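DUF1904 domain-containing protein (Sebaldella termitidis, PDB 4M1A) is of unknown function but adopts an alpha/beta fold of the MIF clan and assembles as a trimer of identical subunits. Local coordinates at residues F17-I28 and K72-W81. Numbering follows the deposited sequence.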
ATOM      1  N   PHE A  17      16.390  -8.760   9.078  1.00 20.57           N
ATOM      2  CA  PHE A  17      16.787  -7.836   8.031  1.00 21.15           C
ATOM      3  C   PHE A  17      17.030  -6.477   8.601  1.00 18.39           C
ATOM      4  O   PHE A  17      17.904  -5.774   8.142  1.00 20.97           O
ATOM      5  CB  PHE A  17      15.622  -7.826   6.944  1.00 19.41           C
ATOM      6  CG  PHE A  17      15.714  -6.756   5.928  1.00 19.70           C
ATOM      7  CD1 PHE A  17      16.779  -6.729   5.011  1.00 18.69           C
ATOM      8  CD2 PHE A  17      14.655  -5.849   5.742  1.00 22.11           C
ATOM      9  CE1 PHE A  17      16.860  -5.782   4.026  1.00 19.51           C
ATOM     10  CE2 PHE A  17      14.718  -4.924   4.709  1.00 21.17           C
ATOM     11  CZ  PHE A  17      15.807  -4.889   3.857  1.00 19.43           C
ATOM     12  N   THR A  18      16.277  -6.068   9.610  1.00 17.63           N
ATOM     13  CA  THR A  18      16.393  -4.738  10.141  1.00 17.67           C
ATOM     14  C   THR A  18      17.607  -4.521  11.108  1.00 17.41           C
ATOM     15  O   THR A  18      17.915  -3.405  11.431  1.00 19.97           O
ATOM     16  CB  THR A  18      15.117  -4.225  10.916  1.00 17.92           C
ATOM     17  OG1 THR A  18      14.919  -4.898  12.201  1.00 18.53           O
ATOM     18  CG2 THR A  18      13.810  -4.280   9.975  1.00 17.51           C
ATOM     19  N   ALA A  19      18.267  -5.595  11.474  1.00 20.34           N
ATOM     20  CA  ALA A  19      19.427  -5.455  12.439  1.00 20.54           C
ATOM     21  C   ALA A  19      20.482  -4.601  11.770  1.00 18.84           C
ATOM     22  O   ALA A  19      21.006  -4.971  10.726  1.00 19.98           O
ATOM     23  CB  ALA A  19      19.969  -6.832  12.828  1.00 25.16           C
ATOM     24  N   GLY A  20      20.783  -3.469  12.378  1.00 20.52           N
ATOM     25  CA  GLY A  20      21.822  -2.530  11.876  1.00 24.71           C
ATOM     26  C   GLY A  20      21.413  -1.706  10.659  1.00 22.95           C
ATOM     27  O   GLY A  20      22.204  -0.891  10.145  1.00 20.57           O
ATOM     28  N   LEU A  21      20.182  -1.944  10.153  1.00 18.14           N
ATOM     29  CA  LEU A  21      19.853  -1.516   8.798  1.00 19.14           C
ATOM     30  C   LEU A  21      19.678  -0.015   8.725  1.00 18.04           C
ATOM     31  O   LEU A  21      20.112   0.620   7.742  1.00 18.38           O
ATOM     32  CB  LEU A  21      18.564  -2.205   8.267  1.00 18.40           C
ATOM     33  CG  LEU A  21      18.263  -2.000   6.783  1.00 17.70           C
ATOM     34  CD1 LEU A  21      19.446  -2.383   5.859  1.00 20.38           C
ATOM     35  CD2 LEU A  21      17.062  -2.867   6.502  1.00 19.59           C
ATOM     36  N   ALA A  22      19.094   0.577   9.734  1.00 21.22           N
ATOM     37  CA  ALA A  22      18.841   2.013   9.689  1.00 21.90           C
ATOM     38  C   ALA A  22      20.159   2.798   9.736  1.00 25.21           C
ATOM     39  O   ALA A  22      20.223   3.843   9.158  1.00 20.44           O
ATOM     40  CB  ALA A  22      17.973   2.468  10.816  1.00 22.33           C
ATOM     41  N   ASP A  23      21.180   2.290  10.470  1.00 24.89           N
ATOM     42  CA  ASP A  23      22.550   2.902  10.400  1.00 25.70           C
ATOM     43  C   ASP A  23      23.044   2.933   8.996  1.00 22.17           C
ATOM     44  O   ASP A  23      23.519   3.961   8.498  1.00 21.26           O
ATOM     45  CB  ASP A  23      23.566   2.052  11.183  1.00 27.50           C
ATOM     46  CG  ASP A  23      23.186   1.865  12.630  1.00 33.53           C
ATOM     47  OD1 ASP A  23      22.648   2.877  13.194  1.00 31.72           O
ATOM     48  OD2 ASP A  23      23.480   0.703  13.175  1.00 37.95           O
ATOM     49  N   GLU A  24      23.037   1.791   8.314  1.00 21.07           N
ATOM     50  CA  GLU A  24      23.557   1.748   6.962  1.00 21.28           C
ATOM     51  C   GLU A  24      22.769   2.597   6.033  1.00 21.80           C
ATOM     52  O   GLU A  24      23.267   3.329   5.171  1.00 20.50           O
ATOM     53  CB  GLU A  24      23.494   0.309   6.411  1.00 24.45           C
ATOM     54  CG  GLU A  24      23.834   0.215   4.917  1.00 28.92           C
ATOM     55  CD  GLU A  24      25.318   0.427   4.541  1.00 30.48           C
ATOM     56  OE1 GLU A  24      26.111   1.064   5.291  1.00 30.13           O
ATOM     57  OE2 GLU A  24      25.641   0.001   3.441  1.00 33.20           O
ATOM     58  N   LEU A  25      21.441   2.551   6.226  1.00 19.90           N
ATOM     59  CA  LEU A  25      20.583   3.369   5.293  1.00 18.27           C
ATOM     60  C   LEU A  25      20.769   4.867   5.483  1.00 16.50           C
ATOM     61  O   LEU A  25      20.786   5.613   4.484  1.00 19.89           O
ATOM     62  CB  LEU A  25      19.106   2.942   5.417  1.00 18.64           C
ATOM     63  CG  LEU A  25      18.812   1.539   4.911  1.00 20.08           C
ATOM     64  CD1 LEU A  25      17.301   1.214   5.089  1.00 22.69           C
ATOM     65  CD2 LEU A  25      19.175   1.406   3.429  1.00 22.16           C
ATOM     66  N   GLY A  26      20.862   5.263   6.721  1.00 18.76           N
ATOM     67  CA  GLY A  26      21.121   6.642   7.098  1.00 20.69           C
ATOM     68  C   GLY A  26      22.401   7.165   6.481  1.00 20.18           C
ATOM     69  O   GLY A  26      22.477   8.328   6.007  1.00 20.69           O
ATOM     70  N   ILE A  27      23.418   6.301   6.445  1.00 24.04           N
ATOM     71  CA  ILE A  27      24.682   6.707   5.819  1.00 25.87           C
ATOM     72  C   ILE A  27      24.525   6.899   4.299  1.00 24.00           C
ATOM     73  O   ILE A  27      25.004   7.895   3.711  1.00 25.65           O
ATOM     74  CB  ILE A  27      25.807   5.644   6.083  1.00 31.33           C
ATOM     75  CG1 ILE A  27      26.134   5.450   7.560  1.00 33.77           C
ATOM     76  CG2 ILE A  27      26.996   5.935   5.206  1.00 31.67           C
ATOM     77  CD1 ILE A  27      26.720   6.618   8.293  1.00 39.24           C
ATOM     78  N   ILE A  28      23.872   5.956   3.613  1.00 22.90           N
ATOM     79  CA  ILE A  28      23.676   6.007   2.188  1.00 21.95           C
ATOM     80  C   ILE A  28      22.745   7.189   1.823  1.00 24.54           C
ATOM     81  O   ILE A  28      23.012   7.936   0.889  1.00 26.30           O
ATOM     82  CB  ILE A  28      23.039   4.723   1.667  1.00 22.95           C
ATOM     83  CG1 ILE A  28      24.006   3.505   1.814  1.00 23.13           C
ATOM     84  CG2 ILE A  28      22.601   4.872   0.238  1.00 24.45           C
ATOM     85  CD1 ILE A  28      23.385   2.157   1.526  1.00 24.27           C
ATOM     86  N   LYS A  72      22.176   2.085  -4.623  1.00 17.00           N
ATOM     87  CA  LYS A  72      22.976   1.490  -3.512  1.00 18.12           C
ATOM     88  C   LYS A  72      22.020   0.799  -2.537  1.00 20.26           C
ATOM     89  O   LYS A  72      22.320  -0.297  -2.047  1.00 18.14           O
ATOM     90  CB  LYS A  72      23.767   2.543  -2.782  1.00 21.01           C
ATOM     91  CG  LYS A  72      25.033   2.978  -3.583  1.00 20.89           C
ATOM     92  CD  LYS A  72      25.813   4.057  -2.889  1.00 25.53           C
ATOM     93  CE  LYS A  72      27.191   4.213  -3.656  1.00 32.07           C
ATOM     94  NZ  LYS A  72      28.015   5.107  -2.870  1.00 42.41           N
ATOM     95  N   ILE A  73      20.878   1.419  -2.268  1.00 18.00           N
ATOM     96  CA  ILE A  73      19.860   0.769  -1.395  1.00 18.80           C
ATOM     97  C   ILE A  73      19.328  -0.454  -2.022  1.00 16.91           C
ATOM     98  O   ILE A  73      19.228  -1.514  -1.377  1.00 16.93           O
ATOM     99  CB  ILE A  73      18.776   1.775  -0.932  1.00 20.06           C
ATOM    100  CG1 ILE A  73      19.359   2.824  -0.059  1.00 22.00           C
ATOM    101  CG2 ILE A  73      17.586   1.052  -0.272  1.00 18.97           C
ATOM    102  CD1 ILE A  73      18.464   4.037  -0.034  1.00 28.27           C
ATOM    103  N   ALA A  74      19.012  -0.401  -3.320  1.00 17.51           N
ATOM    104  CA  ALA A  74      18.615  -1.596  -3.979  1.00 17.53           C
ATOM    105  C   ALA A  74      19.648  -2.737  -3.916  1.00 21.24           C
ATOM    106  O   ALA A  74      19.284  -3.924  -3.767  1.00 20.33           O
ATOM    107  CB  ALA A  74      18.275  -1.307  -5.415  1.00 23.52           C
ATOM    108  N   ALA A  75      20.921  -2.395  -4.135  1.00 20.65           N
ATOM    109  CA  ALA A  75      21.971  -3.426  -4.096  1.00 22.60           C
ATOM    110  C   ALA A  75      22.065  -4.048  -2.704  1.00 17.82           C
ATOM    111  O   ALA A  75      22.171  -5.260  -2.569  1.00 19.14           O
ATOM    112  CB  ALA A  75      23.317  -2.808  -4.564  1.00 23.32           C
ATOM    113  N   LEU A  76      22.022  -3.213  -1.688  1.00 17.30           N
ATOM    114  CA  LEU A  76      22.135  -3.617  -0.286  1.00 17.98           C
ATOM    115  C   LEU A  76      20.980  -4.580   0.070  1.00 20.42           C
ATOM    116  O   LEU A  76      21.178  -5.662   0.590  1.00 19.05           O
ATOM    117  CB  LEU A  76      22.099  -2.444   0.610  1.00 18.44           C
ATOM    118  CG  LEU A  76      22.223  -2.770   2.126  1.00 23.17           C
ATOM    119  CD1 LEU A  76      23.525  -3.499   2.499  1.00 23.84           C
ATOM    120  CD2 LEU A  76      21.994  -1.539   2.978  1.00 26.20           C
ATOM    121  N   PHE A  77      19.765  -4.159  -0.274  1.00 18.15           N
ATOM    122  CA  PHE A  77      18.606  -4.985   0.050  1.00 18.12           C
ATOM    123  C   PHE A  77      18.668  -6.318  -0.658  1.00 16.57           C
ATOM    124  O   PHE A  77      18.354  -7.371  -0.045  1.00 18.22           O
ATOM    125  CB  PHE A  77      17.299  -4.230  -0.295  1.00 16.85           C
ATOM    126  CG  PHE A  77      16.895  -3.128   0.644  1.00 16.15           C
ATOM    127  CD1 PHE A  77      17.619  -2.708   1.727  1.00 16.84           C
ATOM    128  CD2 PHE A  77      15.696  -2.391   0.372  1.00 15.03           C
ATOM    129  CE1 PHE A  77      17.159  -1.694   2.557  1.00 18.24           C
ATOM    130  CE2 PHE A  77      15.298  -1.391   1.178  1.00 14.09           C
ATOM    131  CZ  PHE A  77      16.010  -1.001   2.264  1.00 16.28           C
ATOM    132  N   THR A  78      19.082  -6.335  -1.916  1.00 17.37           N
ATOM    133  CA  THR A  78      19.121  -7.508  -2.713  1.00 18.69           C
ATOM    134  C   THR A  78      20.154  -8.471  -2.189  1.00 19.54           C
ATOM    135  O   THR A  78      19.856  -9.630  -1.987  1.00 19.24           O
ATOM    136  CB  THR A  78      19.354  -7.216  -4.182  1.00 19.48           C
ATOM    137  OG1 THR A  78      18.308  -6.292  -4.614  1.00 22.52           O
ATOM    138  CG2 THR A  78      19.313  -8.451  -5.048  1.00 22.96           C
ATOM    139  N   GLU A  79      21.318  -7.941  -1.898  1.00 21.49           N
ATOM    140  CA  GLU A  79      22.419  -8.762  -1.310  1.00 22.52           C
ATOM    141  C   GLU A  79      22.041  -9.393   0.019  1.00 21.45           C
ATOM    142  O   GLU A  79      22.301 -10.590   0.226  1.00 22.97           O
ATOM    143  CB  GLU A  79      23.682  -7.903  -1.139  1.00 25.29           C
ATOM    144  CG  GLU A  79      24.399  -7.673  -2.433  1.00 36.01           C
ATOM    145  CD  GLU A  79      25.623  -6.729  -2.284  1.00 50.82           C
ATOM    146  OE1 GLU A  79      25.823  -6.093  -1.203  1.00 46.35           O
ATOM    147  OE2 GLU A  79      26.390  -6.623  -3.281  1.00 62.50           O
ATOM    148  N   ARG A  80      21.409  -8.650   0.906  1.00 19.37           N
ATOM    149  CA  ARG A  80      20.977  -9.152   2.170  1.00 18.94           C
ATOM    150  C   ARG A  80      19.932 -10.262   2.048  1.00 25.56           C
ATOM    151  O   ARG A  80      20.071 -11.340   2.696  1.00 22.08           O
ATOM    152  CB  ARG A  80      20.497  -8.025   3.091  1.00 22.15           C
ATOM    153  CG  ARG A  80      21.573  -7.064   3.595  1.00 30.40           C
ATOM    154  CD  ARG A  80      22.489  -7.776   4.649  1.00 30.43           C
ATOM    155  NE  ARG A  80      23.605  -6.914   5.040  1.00 28.75           N
ATOM    156  CZ  ARG A  80      23.463  -5.837   5.800  1.00 35.01           C
ATOM    157  NH1 ARG A  80      22.247  -5.420   6.250  1.00 30.98           N
ATOM    158  NH2 ARG A  80      24.537  -5.138   6.074  1.00 33.01           N
ATOM    159  N   TRP A  81      18.874 -10.047   1.222  1.00 20.10           N
ATOM    160  CA  TRP A  81      17.857 -11.099   1.042  1.00 20.44           C
ATOM    161  C   TRP A  81      18.375 -12.341   0.310  1.00 20.21           C
ATOM    162  O   TRP A  81      18.002 -13.478   0.660  1.00 23.65           O
ATOM    163  CB  TRP A  81      16.527 -10.536   0.398  1.00 19.02           C
ATOM    164  CG  TRP A  81      15.741  -9.756   1.390  1.00 16.50           C
ATOM    165  CD1 TRP A  81      15.754  -8.411   1.595  1.00 17.29           C
ATOM    166  CD2 TRP A  81      14.946 -10.298   2.402  1.00 17.85           C
ATOM    167  NE1 TRP A  81      14.978  -8.072   2.672  1.00 17.95           N
ATOM    168  CE2 TRP A  81      14.437  -9.213   3.178  1.00 18.01           C
ATOM    169  CE3 TRP A  81      14.575 -11.593   2.726  1.00 18.79           C
ATOM    170  CZ2 TRP A  81      13.639  -9.394   4.280  1.00 20.14           C
ATOM    171  CZ3 TRP A  81      13.760 -11.778   3.836  1.00 22.23           C
ATOM    172  CH2 TRP A  81      13.317 -10.700   4.616  1.00 20.24           C
TER
HETATM  173  O   HOH W   1      20.013  -6.879   6.803  1.00 36.65           O
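F17, the last residue of helix 11-17, packs against W81 at one end of the antiparallel pair of helices 21-29 and 67-82 that lies on the beta-sheet of this MIF-clan alpha/beta fold; the axes of 21-28 and 72-81 run at 158°. The pair illustrates how two helices on a sheet divide their interface into a dense inner layer and a looser outer one. Inside, F17, F77 and W81 form an aromatic cluster. F17 holds its ring out toward helix 67-82 because chi1 of 169° sets CG opposite the backbone N. Its ring edge points at the face of F77 in a T-shaped pair, planes at 72°. The closest atoms, F17 CZ and F77 CD1, are 3.5 Å apart. NE1 of W81 stands over the centre of one F17 face, while CD2 of L21 covers the opposite face. Replacing F17 by alanine would remove the ring, and the F77 face and the W81 indole would probably lose their shared partner, with a gap left beside L21. Farther along, L25 CD1 meets the F77 edge in plane, and L25 CD2 lies 3.8 Å from I73 CG1, which also receives I28 CG2. Beneath this layer, F77 rests on I58 and V60 of strand 56-62, and L25 on F38 of strand 37-47. The outer side is more open: L76 enters as a knob among L21, E24, L25 and I28, its CD1 over one face of the R80 guanidinium. No direct hydrogen bond joins the segments; instead a single water donates a hydrogen bond to F17 O at 2.7 Å and accepts one from R80 NH1, also at 2.7 Å.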